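Local structure of CRISPR-associated endonuclease/helicase Cas3 (Thermus thermophilus HB8, 3SK9) at residues Pro22-Pro25 with Leu26-Met30; Leu116-Arg119 with Arg120-Glu124; Asp229-Lys232 with Glu233-Leu237. The protein cuts single-stranded DNA with its N-terminal metal-dependent HD nuclease domain, the part present here, as part of CRISPR-based defence against invading genetic elements. All coordinates share one frame; numbering follows the deposited sequence.

Interaction 1. Residues Pro22-Pro25 with Leu26-Met30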
loop_
_atom_site.group_PDB
_atom_site.type_symbol
_atom_site.label_atom_id
_atom_site.label_comp_id
_atom_site.label_asym_id
_atom_site.label_seq_id
_atom_site.Cartn_x
_atom_site.Cartn_y
_atom_site.Cartn_z
ATOM N N PRO A 22 -15.422 6.080 -10.251
ATOM C CA PRO A 22 -16.533 6.272 -9.298
ATOM C C PRO A 22 -17.108 4.972 -8.720
ATOM O O PRO A 22 -17.712 4.945 -7.656
ATOM C CB PRO A 22 -17.607 6.957 -10.151
ATOM C CG PRO A 22 -16.878 7.550 -11.289
ATOM C CD PRO A 22 -15.712 6.660 -11.571
ATOM N N PHE A 23 -16.941 3.871 -9.424
ATOM C CA PHE A 23 -17.467 2.615 -8.936
ATOM C C PHE A 23 -16.410 1.751 -8.214
ATOM O O PHE A 23 -16.663 0.576 -7.934
ATOM C CB PHE A 23 -18.111 1.830 -10.114
ATOM C CG PHE A 23 -19.250 2.586 -10.774
ATOM C CD1 PHE A 23 -20.479 2.658 -10.155
ATOM C CD2 PHE A 23 -19.054 3.270 -11.965
ATOM C CE1 PHE A 23 -21.526 3.372 -10.718
ATOM C CE2 PHE A 23 -20.098 3.983 -12.556
ATOM C CZ PHE A 23 -21.348 4.016 -11.929
ATOM N N HIS A 24 -15.233 2.333 -7.914
ATOM C CA HIS A 24 -14.127 1.565 -7.283
ATOM C C HIS A 24 -13.716 2.311 -6.013
ATOM O O HIS A 24 -13.051 3.340 -6.075
ATOM C CB HIS A 24 -12.960 1.477 -8.275
ATOM C CG HIS A 24 -11.891 0.488 -7.894
ATOM N ND1 HIS A 24 -12.165 -0.816 -7.544
ATOM C CD2 HIS A 24 -10.538 0.597 -7.910
ATOM C CE1 HIS A 24 -11.036 -1.461 -7.315
ATOM N NE2 HIS A 24 -10.027 -0.620 -7.512
ATOM N N PRO A 25 -14.204 1.856 -4.864
ATOM C CA PRO A 25 -13.838 2.560 -3.638
ATOM C C PRO A 25 -12.312 2.515 -3.406
ATOM O O PRO A 25 -11.678 1.501 -3.751
ATOM C CB PRO A 25 -14.570 1.741 -2.539
ATOM C CG PRO A 25 -15.798 1.172 -3.233
ATOM C CD PRO A 25 -15.306 0.875 -4.664
ATOM N N LEU A 26 -11.771 3.540 -2.759
ATOM C CA LEU A 26 -10.358 3.564 -2.395
ATOM C C LEU A 26 -10.057 2.302 -1.581
ATOM O O LEU A 26 -9.023 1.670 -1.784
ATOM C CB LEU A 26 -10.050 4.795 -1.556
ATOM C CG LEU A 26 -8.588 4.933 -1.083
ATOM C CD1 LEU A 26 -7.626 4.820 -2.244
ATOM C CD2 LEU A 26 -8.445 6.308 -0.391
ATOM N N LEU A 27 -10.947 1.912 -0.656
ATOM C CA LEU A 27 -10.631 0.745 0.191
ATOM C C LEU A 27 -10.454 -0.530 -0.647
ATOM O O LEU A 27 -9.609 -1.388 -0.323
ATOM C CB LEU A 27 -11.746 0.503 1.219
ATOM C CG LEU A 27 -11.554 -0.713 2.113
ATOM C CD1 LEU A 27 -10.300 -0.622 2.983
ATOM C CD2 LEU A 27 -12.830 -0.867 2.975
ATOM N N ALA A 28 -11.253 -0.668 -1.716
ATOM C CA ALA A 28 -11.129 -1.810 -2.621
ATOM C C ALA A 28 -9.747 -1.803 -3.269
ATOM O O ALA A 28 -9.102 -2.852 -3.379
ATOM C CB ALA A 28 -12.209 -1.781 -3.681
ATOM N N HIS A 29 -9.293 -0.633 -3.716
ATOM C CA HIS A 29 -7.987 -0.535 -4.333
ATOM C C HIS A 29 -6.903 -0.866 -3.313
ATOM O O HIS A 29 -5.926 -1.530 -3.630
ATOM C CB HIS A 29 -7.758 0.865 -4.896
ATOM C CG HIS A 29 -6.407 1.024 -5.520
ATOM N ND1 HIS A 29 -6.036 0.355 -6.661
ATOM C CD2 HIS A 29 -5.327 1.748 -5.140
ATOM C CE1 HIS A 29 -4.786 0.661 -6.966
ATOM N NE2 HIS A 29 -4.332 1.507 -6.061
ATOM N N MET A 30 -7.063 -0.409 -2.079
ATOM C CA MET A 30 -6.031 -0.688 -1.042
ATOM C C MET A 30 -5.964 -2.182 -0.724
ATOM O O MET A 30 -4.879 -2.776 -0.578
ATOM C CB MET A 30 -6.307 0.131 0.250
ATOM C CG MET A 30 -6.068 1.679 0.141
ATOM S SD MET A 30 -6.850 2.555 1.577
ATOM C CE MET A 30 -5.841 1.950 2.921
HETATM O O HOH W 1 -7.574 -2.016 -7.372
#
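The backbone carbonyl of P25, the residue just before helix 26-43, accepts a hydrogen bond from H29 N (H29 N to P25 O 3.2 Å, N-H...O angle 159°) and so closes the first turn of that helix. Within the helix, M30 N bonds to L26 O at 2.9 Å. CD of the P25 ring lies 4.2 Å from A28 CB, an apolar contact at the start of the helix. H24 sets CG anti to its own N (chi1 -168°), which carries the imidazole alongside the helix: its CE1 comes to 3.8 Å from A28 CB, and its NE2 to 3.8 Å from H29 CB. The approach of both methyl and methylene carbons to the H24 ring is oblique. Between the two histidines sits one water, in the plane of the H24 ring at its edge, hydrogen-bonded to both H24 NE2 (2.8 Å) and H29 ND1 (2.9 Å). The ring of Y221 meets H24 at about 45°. On the far nitrogen, H29 NE2 is hydrogen-bonded to D210 OD1, and D75 touches the same side chain. H29, D75 and D210 are divalent-metal ligands of the HD nuclease site. H29 is thus held through both ring nitrogens, by carboxylate and by water, which probably restricts its rotation and makes H24 a water-mediated second-shell neighbour of the metal site.

Interaction 2. Residues Leu116-Arg119 with Arg120-Glu124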
loop_
_atom_site.group_PDB
_atom_site.type_symbol
_atom_site.label_atom_id
_atom_site.label_comp_id
_atom_site.label_asym_id
_atom_site.label_seq_id
_atom_site.Cartn_x
_atom_site.Cartn_y
_atom_site.Cartn_z
ATOM N N LEU A 116 2.830 12.148 4.335
ATOM C CA LEU A 116 2.461 12.917 5.536
ATOM C C LEU A 116 1.528 12.129 6.450
ATOM O O LEU A 116 1.691 12.182 7.655
ATOM C CB LEU A 116 1.794 14.220 5.169
ATOM C CG LEU A 116 2.730 15.215 4.478
ATOM C CD1 LEU A 116 1.919 16.418 3.984
ATOM C CD2 LEU A 116 3.792 15.608 5.456
ATOM N N PHE A 117 0.556 11.434 5.873
ATOM C CA PHE A 117 -0.425 10.706 6.671
ATOM C C PHE A 117 0.270 9.567 7.400
ATOM O O PHE A 117 0.026 9.336 8.588
ATOM C CB PHE A 117 -1.567 10.122 5.808
ATOM C CG PHE A 117 -2.409 11.169 5.096
ATOM C CD1 PHE A 117 -2.410 12.487 5.501
ATOM C CD2 PHE A 117 -3.222 10.799 4.037
ATOM C CE1 PHE A 117 -3.201 13.419 4.852
ATOM C CE2 PHE A 117 -4.031 11.742 3.400
ATOM C CZ PHE A 117 -4.007 13.033 3.796
ATOM N N LEU A 118 1.157 8.857 6.689
ATOM C CA LEU A 118 1.751 7.658 7.263
ATOM C C LEU A 118 2.764 8.016 8.356
ATOM O O LEU A 118 2.953 7.201 9.275
ATOM C CB LEU A 118 2.387 6.763 6.186
ATOM C CG LEU A 118 1.369 6.046 5.287
ATOM C CD1 LEU A 118 2.088 5.072 4.284
ATOM C CD2 LEU A 118 0.375 5.261 6.147
ATOM N N ARG A 119 3.415 9.192 8.263
ATOM C CA ARG A 119 4.358 9.611 9.299
ATOM C C ARG A 119 3.613 9.636 10.630
ATOM O O ARG A 119 4.122 9.183 11.656
ATOM C CB ARG A 119 4.968 10.996 9.012
ATOM C CG ARG A 119 6.099 10.959 7.945
ATOM C CD ARG A 119 6.582 12.378 7.572
ATOM N NE ARG A 119 7.196 13.089 8.691
ATOM C CZ ARG A 119 8.509 13.198 8.899
ATOM N NH1 ARG A 119 9.385 12.618 8.067
ATOM N NH2 ARG A 119 8.956 13.891 9.954
ATOM N N ARG A 120 2.398 10.161 10.608
ATOM C CA ARG A 120 1.578 10.199 11.834
ATOM C C ARG A 120 0.980 8.839 12.201
ATOM O O ARG A 120 1.054 8.398 13.340
ATOM C CB ARG A 120 0.444 11.199 11.592
ATOM C CG ARG A 120 -0.334 11.624 12.817
ATOM C CD ARG A 120 -0.807 13.066 12.669
ATOM N NE ARG A 120 0.300 14.018 12.563
ATOM C CZ ARG A 120 0.154 15.325 12.342
ATOM N NH1 ARG A 120 -1.061 15.850 12.192
ATOM N NH2 ARG A 120 1.224 16.114 12.270
ATOM N N LEU A 121 0.353 8.191 11.225
ATOM C CA LEU A 121 -0.468 7.039 11.467
ATOM C C LEU A 121 0.339 5.822 11.880
ATOM O O LEU A 121 -0.117 5.042 12.722
ATOM C CB LEU A 121 -1.280 6.705 10.212
ATOM C CG LEU A 121 -2.652 7.377 10.160
ATOM C CD1 LEU A 121 -2.629 8.855 10.521
ATOM C CD2 LEU A 121 -3.202 7.161 8.742
ATOM N N LEU A 122 1.522 5.634 11.289
ATOM C CA LEU A 122 2.374 4.488 11.637
ATOM C C LEU A 122 2.962 4.671 13.065
ATOM O O LEU A 122 3.142 3.702 13.802
ATOM C CB LEU A 122 3.503 4.288 10.598
ATOM C CG LEU A 122 3.033 3.828 9.201
ATOM C CD1 LEU A 122 4.258 3.724 8.270
ATOM C CD2 LEU A 122 2.235 2.496 9.175
ATOM N N LYS A 123 3.218 5.906 13.467
ATOM C CA LYS A 123 3.651 6.121 14.822
ATOM C C LYS A 123 2.524 5.854 15.817
ATOM O O LYS A 123 2.788 5.325 16.899
ATOM C CB LYS A 123 4.217 7.517 15.009
ATOM C CG LYS A 123 5.456 7.797 14.193
ATOM C CD LYS A 123 5.937 9.236 14.317
ATOM C CE LYS A 123 6.892 9.522 13.099
ATOM N NZ LYS A 123 7.087 10.921 12.837
ATOM N N GLU A 124 1.281 6.218 15.483
ATOM C CA GLU A 124 0.145 5.948 16.390
ATOM C C GLU A 124 -0.055 4.433 16.566
ATOM O O GLU A 124 -0.562 3.969 17.591
ATOM C CB GLU A 124 -1.166 6.533 15.837
ATOM C CG GLU A 124 -1.218 8.072 15.813
ATOM C CD GLU A 124 -2.408 8.578 14.975
ATOM O OE1 GLU A 124 -3.176 7.733 14.464
ATOM O OE2 GLU A 124 -2.552 9.801 14.828
#
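K123 lies along the helix against the carbonyl of R119, one turn earlier: its CE is 3.1 Å from R119 O, and CG and CD pass almost as close. The chain starts with CG anti to its carbonyl carbon (chi1 -63°) and stays extended beyond it, so methylenes rather than the ammonium cover this oxygen, which is buried and has no polar partner in the model. R119 leaves the helix on the same side but bends at chi3, and its NH2 ends 4.5 Å from K123 NZ, two like charges. The ammonium is hydrogen-bonded to N133. On another flank, L122 CD1 reaches back to L118 CB at 4.1 Å, while L121 CD2 approaches F117 CB more loosely, at 4.5 Å. Backbone bonds run beneath both apolar pairs: L121 N to F117 O and L122 N to L118 O are each 2.9 Å long. Around this last part of helix 110-124 in the HD domain, helix 129-138 packs on L118, R119 and K123, helix 149-161 on L116 and F117, and helix 165-181 on R120 and L121, with R170 making a cation-pi contact to F117.

Interaction 3. Residues Asp229-Lys232 with Glu233-Leu237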
loop_
_atom_site.group_PDB
_atom_site.type_symbol
_atom_site.label_atom_id
_atom_site.label_comp_id
_atom_site.label_asym_id
_atom_site.label_seq_id
_atom_site.Cartn_x
_atom_site.Cartn_y
_atom_site.Cartn_z
ATOM N N ASP A 229 -16.143 -11.796 1.813
ATOM C CA ASP A 229 -15.376 -12.610 0.876
ATOM C C ASP A 229 -14.444 -11.784 -0.017
ATOM O O ASP A 229 -13.790 -12.351 -0.895
ATOM C CB ASP A 229 -16.307 -13.484 0.016
ATOM C CG ASP A 229 -17.365 -12.673 -0.746
ATOM O OD1 ASP A 229 -17.278 -11.420 -0.807
ATOM O OD2 ASP A 229 -18.292 -13.316 -1.300
ATOM N N TYR A 230 -14.362 -10.467 0.204
ATOM C CA TYR A 230 -13.613 -9.609 -0.736
ATOM C C TYR A 230 -12.157 -10.038 -0.852
ATOM O O TYR A 230 -11.591 -10.137 -1.952
ATOM C CB TYR A 230 -13.625 -8.130 -0.299
ATOM C CG TYR A 230 -13.015 -7.209 -1.352
ATOM C CD1 TYR A 230 -13.817 -6.607 -2.322
ATOM C CD2 TYR A 230 -11.643 -6.944 -1.367
ATOM C CE1 TYR A 230 -13.283 -5.772 -3.290
ATOM C CE2 TYR A 230 -11.087 -6.121 -2.345
ATOM C CZ TYR A 230 -11.931 -5.511 -3.292
ATOM O OH TYR A 230 -11.411 -4.710 -4.261
ATOM N N LEU A 231 -11.507 -10.237 0.285
ATOM C CA LEU A 231 -10.079 -10.522 0.229
ATOM C C LEU A 231 -9.788 -11.873 -0.462
ATOM O O LEU A 231 -8.879 -11.955 -1.238
ATOM C CB LEU A 231 -9.447 -10.408 1.637
ATOM C CG LEU A 231 -7.916 -10.494 1.730
ATOM C CD1 LEU A 231 -7.202 -9.367 0.926
ATOM C CD2 LEU A 231 -7.513 -10.438 3.179
ATOM N N LYS A 232 -10.588 -12.911 -0.234
ATOM C CA LYS A 232 -10.378 -14.203 -0.920
ATOM C C LYS A 232 -10.471 -14.062 -2.415
ATOM O O LYS A 232 -9.670 -14.639 -3.145
ATOM C CB LYS A 232 -11.405 -15.273 -0.482
ATOM C CG LYS A 232 -11.254 -15.721 0.955
ATOM C CD LYS A 232 -12.203 -16.880 1.266
ATOM C CE LYS A 232 -12.682 -16.852 2.724
ATOM N NZ LYS A 232 -13.574 -15.682 2.998
ATOM N N GLU A 233 -11.436 -13.262 -2.873
ATOM C CA GLU A 233 -11.599 -13.005 -4.294
ATOM C C GLU A 233 -10.442 -12.145 -4.826
ATOM O O GLU A 233 -9.959 -12.400 -5.921
ATOM C CB GLU A 233 -12.941 -12.319 -4.603
ATOM C CG GLU A 233 -13.175 -12.046 -6.074
ATOM C CD GLU A 233 -13.159 -13.347 -6.893
ATOM O OE1 GLU A 233 -13.386 -14.440 -6.304
ATOM O OE2 GLU A 233 -12.918 -13.279 -8.119
ATOM N N ALA A 234 -10.035 -11.107 -4.096
ATOM C CA ALA A 234 -8.855 -10.318 -4.501
ATOM C C ALA A 234 -7.559 -11.176 -4.576
ATOM O O ALA A 234 -6.732 -10.973 -5.448
ATOM C CB ALA A 234 -8.669 -9.104 -3.534
ATOM N N LEU A 235 -7.378 -12.134 -3.661
ATOM C CA LEU A 235 -6.208 -13.040 -3.726
ATOM C C LEU A 235 -6.254 -13.937 -4.994
ATOM O O LEU A 235 -5.237 -14.192 -5.642
ATOM C CB LEU A 235 -6.133 -13.873 -2.446
ATOM C CG LEU A 235 -5.551 -13.057 -1.286
ATOM C CD1 LEU A 235 -5.810 -13.716 0.082
ATOM C CD2 LEU A 235 -4.024 -12.773 -1.498
ATOM N N ARG A 236 -7.454 -14.385 -5.366
ATOM C CA ARG A 236 -7.593 -15.196 -6.567
ATOM C C ARG A 236 -7.251 -14.356 -7.789
ATOM O O ARG A 236 -6.554 -14.800 -8.683
ATOM C CB ARG A 236 -9.030 -15.712 -6.669
ATOM C CG ARG A 236 -9.244 -16.748 -7.795
ATOM C CD ARG A 236 -10.752 -17.043 -8.011
ATOM N NE ARG A 236 -11.421 -15.888 -8.609
ATOM C CZ ARG A 236 -11.273 -15.529 -9.882
ATOM N NH1 ARG A 236 -10.497 -16.252 -10.684
ATOM N NH2 ARG A 236 -11.896 -14.462 -10.363
ATOM N N LEU A 237 -7.748 -13.112 -7.816
ATOM C CA LEU A 237 -7.474 -12.237 -8.937
ATOM C C LEU A 237 -5.969 -11.933 -9.002
ATOM O O LEU A 237 -5.388 -11.803 -10.085
ATOM C CB LEU A 237 -8.257 -10.923 -8.780
ATOM C CG LEU A 237 -9.785 -10.998 -8.971
ATOM C CD1 LEU A 237 -10.360 -9.616 -8.521
ATOM C CD2 LEU A 237 -10.111 -11.262 -10.424
#
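Y230 and A234 form the buried side of this first part of helix 230-246, Y230 CE2 lying 4.0 Å from A234 CB, with the methyl oblique to the ring. The tyrosine places CG anti to its backbone N (chi1 -172°), and its hydroxyl is hydrogen-bonded to D32 of helix 26-43. A28 and L31 of that helix also touch Y230, while A234 rests on D32 and A35, so the small methyl at 234 sits directly at the interface between the two helices. The backbone here is regular: A234 N bonds to Y230 O at 2.8 Å, L235 N to L231 O at 2.9 Å and E233 N to D229 O at 3.2 Å.

Next to this, L231 and L235 are only partly covered, and their chains cross obliquely, L231 CG being 4.2 Å from L235 CD1. The solvent side belongs to K232, E233 and R236. There the backbone bond from R236 N to K232 O is 3.1 Å long. E233 folds back at chi2 (60°), which brings its carboxylate to the edge of the R236 guanidinium. R236 grips it side-on with two nitrogens directed to one oxygen: NH2 lies 2.7 Å from E233 OE2, on its syn lone pair, and NE 3.0 Å from the same atom, 33° out of the carboxylate plane. A weak bond from R236 NE to E233 OE1 accompanies them. R236 NH1 makes a further salt bridge to E240. The two carboxylates fix the position of the guanidinium and probably balance its charge: R236 lies between E233 and E240 on the outer face, while the Y230 side faces helix 26-43.

How the interactions relate
All three interactions are single-turn contacts, but their surroundings differ. Interaction 1 is the most buried and the only one to contain a metal ligand; it mixes close packing of H24 and P25 on A28 with a water between two imidazoles. Interactions 2 and 3 are each partly buried, with apolar residues on the inner face and charged ones outside; the former brings two like charges near each other, the latter pairs opposite ones. Interactions 1 and 3 touch, A28 O lying 3.1 Å from Y230 OH, a probable hydrogen bond that joins helix 26-43 to helix 230-246. Interaction 2 stands apart, its nearest atoms about 8 Å from interaction 1 and about 17 Å from interaction 3, on the opposite side of the chain's centre from the latter.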